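Local coordinates for protein immunomodulatory active chitinase (Trichuris suis, PDB 6G9C) that probably binds and hydrolyses chitin as a secreted family 18 glycosidase, and shows immunomodulatory activity in inflammatory lung disease, at residues N49-L61 against F375-Y388. Sequence-based numbering, arbitrary orientation.
Sequences NGKYNPEHYQANL and FLGSFCTEHNGKKY
Two loops of the family 18 glycosidase barrel meet here, the one between strands 34-40 and 64-72 and the one after strand 364-368, and Phe375 and Tyr388 of the second pack against Tyr52, His56 and Leu61 of the first. The Tyr52-Phe375 pair is edge-to-face: Tyr52 points the CD2 edge of its ring at the middle of the Phe375 face, with centroids 4.8 Å apart and planes at 71°. With chi1 at 58°, Phe375 CG sits between its own backbone N and carbonyl carbon, and the ring reaches into the bend of 49-52, where its CZ lies 3.4 Å from Asn49 O and its edge meets the carbonyls of Gly50 and Lys51. His56 completes the aromatic cluster, its ring oblique to Phe375; Leu376 CD2 stands over a face of the His56 ring, a CH-pi contact 4.0 Å from the imidazole centroid. The backbone N of Asn53 donates to His56 ND1 from somewhat out of the imidazole plane, which helps hold that ring's rotation.

Since strands 34-40 and 364-368 are parallel neighbours in the TIM barrel, the contact joins the loops that follow adjacent strands where the chain closes the barrel. Tyr388 OH bridges two points of the 49-61 loop: Tyr52 OH donates to Tyr388 OH (2.8 Å), which in turn donates to His56 O (2.7 Å) from above the carbonyl plane, 56° out of it. A water also donates to His56 O and to Phe375 O, giving the His56 carbonyl two donors. Leu61 CD2 sits almost on the normal of the Tyr388 ring, 3.5 Å from its centroid, while Phe375 CA covers the opposite face. Toward the outer margins, further waters link Asn49 ND2 to Ser378 OG and Gln58 NE2 to Lys387 O.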
loop_
_atom_site.group_PDB
_atom_site.type_symbol
_atom_site.label_atom_id
_atom_site.label_comp_id
_atom_site.label_asym_id
_atom_site.label_seq_id
_atom_site.Cartn_x
_atom_site.Cartn_y
_atom_site.Cartn_z
ATOM N N ASN A 49 15.388 21.851 -11.228
ATOM C CA ASN A 49 15.913 20.694 -10.511
ATOM C C ASN A 49 15.720 20.795 -9.005
ATOM O O ASN A 49 16.115 19.871 -8.282
ATOM C CB ASN A 49 17.399 20.489 -10.845
ATOM C CG ASN A 49 17.619 20.045 -12.283
ATOM O OD1 ASN A 49 16.721 19.495 -12.923
ATOM N ND2 ASN A 49 18.826 20.287 -12.804
ATOM N N GLY A 50 15.120 21.887 -8.517
ATOM C CA GLY A 50 14.683 21.955 -7.134
ATOM C C GLY A 50 13.307 21.381 -6.885
ATOM O O GLY A 50 12.944 21.153 -5.724
ATOM N N LYS A 51 12.517 21.161 -7.936
ATOM C CA LYS A 51 11.187 20.599 -7.722
ATOM C C LYS A 51 11.288 19.183 -7.166
ATOM O O LYS A 51 11.948 18.323 -7.756
ATOM C CB LYS A 51 10.389 20.594 -9.018
ATOM C CG LYS A 51 8.971 20.049 -8.853
ATOM C CD LYS A 51 8.395 19.632 -10.197
ATOM C CE LYS A 51 6.980 19.086 -10.062
ATOM N NZ LYS A 51 5.993 20.182 -9.887
ATOM N N TYR A 52 10.624 18.939 -6.030
ATOM C CA TYR A 52 10.688 17.648 -5.352
ATOM C C TYR A 52 9.343 16.948 -5.476
ATOM O O TYR A 52 8.313 17.483 -5.044
ATOM C CB TYR A 52 11.080 17.801 -3.880
ATOM C CG TYR A 52 11.406 16.476 -3.209
ATOM C CD1 TYR A 52 10.390 15.656 -2.690
ATOM C CD2 TYR A 52 12.723 16.040 -3.105
ATOM C CE1 TYR A 52 10.698 14.436 -2.090
ATOM C CE2 TYR A 52 13.037 14.831 -2.515
ATOM C CZ TYR A 52 12.029 14.035 -2.009
ATOM O OH TYR A 52 12.374 12.842 -1.419
ATOM N N ASN A 53 9.364 15.743 -6.053
ATOM C CA ASN A 53 8.231 14.845 -6.204
ATOM C C ASN A 53 8.388 13.629 -5.301
ATOM O O ASN A 53 9.516 13.229 -4.988
ATOM C CB ASN A 53 8.092 14.363 -7.654
ATOM C CG ASN A 53 7.962 15.503 -8.633
ATOM O OD1 ASN A 53 7.287 16.497 -8.353
ATOM N ND2 ASN A 53 8.615 15.374 -9.787
ATOM N N PRO A 54 7.279 13.014 -4.875
ATOM C CA PRO A 54 7.378 11.808 -4.034
ATOM C C PRO A 54 8.230 10.704 -4.641
ATOM O O PRO A 54 8.934 10.001 -3.904
ATOM C CB PRO A 54 5.913 11.365 -3.895
ATOM C CG PRO A 54 5.131 12.633 -4.025
ATOM C CD PRO A 54 5.880 13.429 -5.081
ATOM N N GLU A 55 8.221 10.551 -5.970
ATOM C CA GLU A 55 9.027 9.508 -6.587
ATOM C C GLU A 55 10.515 9.811 -6.523
ATOM O O GLU A 55 11.321 8.951 -6.897
ATOM C CB GLU A 55 8.593 9.295 -8.039
ATOM C CG GLU A 55 8.639 10.546 -8.903
ATOM C CD GLU A 55 7.330 11.328 -8.885
ATOM O OE1 GLU A 55 6.517 11.124 -7.952
ATOM O OE2 GLU A 55 7.119 12.141 -9.816
ATOM N N HIS A 56 10.898 11.013 -6.087
ATOM C CA HIS A 56 12.304 11.315 -5.861
ATOM C C HIS A 56 12.843 10.681 -4.587
ATOM O O HIS A 56 14.067 10.662 -4.401
ATOM C CB HIS A 56 12.520 12.834 -5.829
ATOM C CG HIS A 56 12.414 13.484 -7.175
ATOM N ND1 HIS A 56 11.774 14.689 -7.377
ATOM C CD2 HIS A 56 12.864 13.089 -8.393
ATOM C CE1 HIS A 56 11.842 15.013 -8.656
ATOM N NE2 HIS A 56 12.492 14.055 -9.297
ATOM N N TYR A 57 11.971 10.181 -3.705
ATOM C CA TYR A 57 12.428 9.470 -2.517
ATOM C C TYR A 57 13.233 8.243 -2.939
ATOM O O TYR A 57 12.995 7.651 -3.994
ATOM C CB TYR A 57 11.238 9.049 -1.634
ATOM C CG TYR A 57 11.657 8.217 -0.436
ATOM C CD1 TYR A 57 12.239 8.820 0.677
ATOM C CD2 TYR A 57 11.520 6.825 -0.440
ATOM C CE1 TYR A 57 12.651 8.072 1.766
ATOM C CE2 TYR A 57 11.924 6.064 0.657
ATOM C CZ TYR A 57 12.503 6.692 1.740
ATOM O OH TYR A 57 12.926 5.955 2.825
ATOM N N GLN A 58 14.217 7.877 -2.124
ATOM C CA GLN A 58 15.100 6.757 -2.426
ATOM C C GLN A 58 14.922 5.684 -1.362
ATOM O O GLN A 58 15.032 5.973 -0.168
ATOM C CB GLN A 58 16.560 7.223 -2.489
ATOM C CG GLN A 58 17.590 6.105 -2.618
ATOM C CD GLN A 58 18.981 6.662 -2.918
ATOM O OE1 GLN A 58 19.226 7.211 -3.993
ATOM N NE2 GLN A 58 19.878 6.562 -1.946
ATOM N N ALA A 59 14.651 4.449 -1.799
ATOM C CA ALA A 59 14.378 3.354 -0.874
ATOM C C ALA A 59 15.464 3.236 0.191
ATOM O O ALA A 59 16.661 3.350 -0.102
ATOM C CB ALA A 59 14.251 2.035 -1.644
ATOM N N ASN A 60 15.024 3.039 1.439
ATOM C CA ASN A 60 15.839 2.787 2.631
ATOM C C ASN A 60 16.560 4.019 3.165
ATOM O O ASN A 60 17.367 3.903 4.091
ATOM C CB ASN A 60 16.847 1.661 2.384
ATOM C CG ASN A 60 16.166 0.340 2.140
ATOM O OD1 ASN A 60 15.272 -0.046 2.889
ATOM N ND2 ASN A 60 16.560 -0.348 1.078
ATOM N N LEU A 61 16.307 5.196 2.600
ATOM C CA LEU A 61 16.828 6.432 3.172
ATOM C C LEU A 61 16.348 6.623 4.610
ATOM O O LEU A 61 17.140 6.936 5.509
ATOM C CB LEU A 61 16.368 7.592 2.300
ATOM C CG LEU A 61 17.198 8.814 1.998
ATOM C CD1 LEU A 61 18.562 8.418 1.496
ATOM C CD2 LEU A 61 16.428 9.624 0.967
ATOM N N PHE A 375 19.047 15.992 -3.855
ATOM C CA PHE A 375 18.300 14.745 -4.029
ATOM C C PHE A 375 18.380 14.189 -5.447
ATOM O O PHE A 375 18.122 12.995 -5.641
ATOM C CB PHE A 375 16.831 14.923 -3.610
ATOM C CG PHE A 375 16.106 16.001 -4.356
ATOM C CD1 PHE A 375 16.120 17.307 -3.886
ATOM C CD2 PHE A 375 15.395 15.708 -5.516
ATOM C CE1 PHE A 375 15.451 18.313 -4.560
ATOM C CE2 PHE A 375 14.718 16.707 -6.201
ATOM C CZ PHE A 375 14.748 18.017 -5.717
ATOM N N LEU A 376 18.732 15.007 -6.439
ATOM C CA LEU A 376 19.008 14.478 -7.772
ATOM C C LEU A 376 20.482 14.188 -7.993
ATOM O O LEU A 376 20.835 13.621 -9.032
ATOM C CB LEU A 376 18.537 15.448 -8.866
ATOM C CG LEU A 376 17.064 15.874 -8.900
ATOM C CD1 LEU A 376 16.827 16.784 -10.110
ATOM C CD2 LEU A 376 16.109 14.677 -8.911
ATOM N N GLY A 377 21.347 14.560 -7.051
ATOM C CA GLY A 377 22.779 14.504 -7.307
ATOM C C GLY A 377 23.257 15.409 -8.423
ATOM O O GLY A 377 24.305 15.142 -9.022
ATOM N N SER A 378 22.522 16.481 -8.725
ATOM C CA SER A 378 22.808 17.310 -9.897
ATOM C C SER A 378 23.472 18.641 -9.565
ATOM O O SER A 378 23.940 19.325 -10.488
ATOM C CB SER A 378 21.515 17.590 -10.675
ATOM O OG SER A 378 20.680 18.483 -9.941
ATOM N N PHE A 379 23.514 19.033 -8.292
ATOM C CA PHE A 379 24.069 20.325 -7.912
ATOM C C PHE A 379 25.485 20.249 -7.359
ATOM O O PHE A 379 26.247 21.201 -7.535
ATOM C CB PHE A 379 23.176 21.001 -6.866
ATOM C CG PHE A 379 21.891 21.552 -7.421
ATOM C CD1 PHE A 379 21.856 22.824 -7.985
ATOM C CD2 PHE A 379 20.715 20.811 -7.363
ATOM C CE1 PHE A 379 20.672 23.347 -8.489
ATOM C CE2 PHE A 379 19.521 21.330 -7.856
ATOM C CZ PHE A 379 19.502 22.598 -8.427
ATOM N N CYS A 380 25.856 19.168 -6.674
ATOM C CA CYS A 380 27.163 19.080 -6.034
ATOM C C CYS A 380 28.129 18.242 -6.866
ATOM O O CYS A 380 27.740 17.259 -7.506
ATOM C CB CYS A 380 27.046 18.477 -4.632
ATOM S SG CYS A 380 25.760 19.206 -3.566
ATOM N N THR A 381 29.409 18.618 -6.832
ATOM C CA THR A 381 30.424 17.865 -7.568
ATOM C C THR A 381 31.313 17.004 -6.681
ATOM O O THR A 381 31.833 15.991 -7.151
ATOM C CB THR A 381 31.313 18.807 -8.384
ATOM O OG1 THR A 381 32.233 19.480 -7.513
ATOM C CG2 THR A 381 30.469 19.831 -9.127
ATOM N N GLU A 382 31.488 17.359 -5.404
ATOM C CA GLU A 382 32.455 16.649 -4.572
ATOM C C GLU A 382 32.018 15.232 -4.214
ATOM O O GLU A 382 32.844 14.467 -3.702
ATOM C CB GLU A 382 32.743 17.447 -3.293
ATOM C CG GLU A 382 31.933 17.004 -2.078
ATOM C CD GLU A 382 32.084 17.937 -0.886
ATOM O OE1 GLU A 382 32.168 19.153 -1.110
ATOM O OE2 GLU A 382 32.096 17.459 0.268
ATOM N N HIS A 383 30.761 14.857 -4.471
ATOM C CA HIS A 383 30.270 13.515 -4.172
ATOM C C HIS A 383 30.148 12.624 -5.410
ATOM O O HIS A 383 29.663 11.492 -5.294
ATOM C CB HIS A 383 28.906 13.583 -3.459
ATOM C CG HIS A 383 28.750 14.756 -2.536
ATOM N ND1 HIS A 383 29.391 14.839 -1.317
ATOM C CD2 HIS A 383 28.008 15.885 -2.647
ATOM C CE1 HIS A 383 29.058 15.971 -0.723
ATOM N NE2 HIS A 383 28.221 16.623 -1.509
ATOM N N ASN A 384 30.564 13.107 -6.583
ATOM C CA ASN A 384 30.521 12.335 -7.833
ATOM C C ASN A 384 29.096 11.926 -8.208
ATOM O O ASN A 384 28.849 10.800 -8.642
ATOM C CB ASN A 384 31.433 11.105 -7.768
ATOM C CG ASN A 384 32.807 11.424 -7.213
ATOM O OD1 ASN A 384 33.656 11.985 -7.906
ATOM N ND2 ASN A 384 33.037 11.055 -5.958
ATOM N N GLY A 385 28.153 12.852 -8.061
ATOM C CA GLY A 385 26.792 12.603 -8.490
ATOM C C GLY A 385 25.962 11.770 -7.544
ATOM O O GLY A 385 24.868 11.331 -7.923
ATOM N N LYS A 386 26.461 11.503 -6.342
ATOM C CA LYS A 386 25.689 10.754 -5.367
ATOM C C LYS A 386 24.394 11.495 -5.064
ATOM O O LYS A 386 24.394 12.714 -4.855
ATOM C CB LYS A 386 26.502 10.558 -4.085
ATOM C CG LYS A 386 25.861 9.640 -3.048
ATOM C CD LYS A 386 26.724 9.551 -1.796
ATOM C CE LYS A 386 26.191 8.531 -0.803
ATOM N NZ LYS A 386 27.057 8.467 0.415
ATOM N N LYS A 387 23.287 10.759 -5.071
ATOM C CA LYS A 387 22.019 11.313 -4.614
ATOM C C LYS A 387 21.980 11.311 -3.096
ATOM O O LYS A 387 22.471 10.380 -2.448
ATOM C CB LYS A 387 20.836 10.514 -5.170
ATOM C CG LYS A 387 20.716 10.582 -6.692
ATOM C CD LYS A 387 19.806 9.492 -7.237
ATOM C CE LYS A 387 20.060 9.269 -8.718
ATOM N NZ LYS A 387 21.338 8.535 -8.971
ATOM N N TYR A 388 21.382 12.359 -2.535
ATOM C CA TYR A 388 21.214 12.502 -1.093
ATOM C C TYR A 388 22.550 12.362 -0.363
ATOM O O TYR A 388 22.703 11.468 0.489
ATOM C CB TYR A 388 20.213 11.486 -0.565
ATOM C CG TYR A 388 18.802 11.653 -1.061
ATOM C CD1 TYR A 388 17.947 12.572 -0.456
ATOM C CD2 TYR A 388 18.309 10.863 -2.119
ATOM C CE1 TYR A 388 16.655 12.723 -0.880
ATOM C CE2 TYR A 388 17.003 11.010 -2.560
ATOM C CZ TYR A 388 16.180 11.939 -1.919
ATOM O OH TYR A 388 14.875 12.107 -2.324
HETATM O O HOH W 1 20.958 21.215 -11.312
HETATM O O HOH W 2 15.946 11.397 -6.239
HETATM O O HOH W 3 22.550 7.708 -2.266
#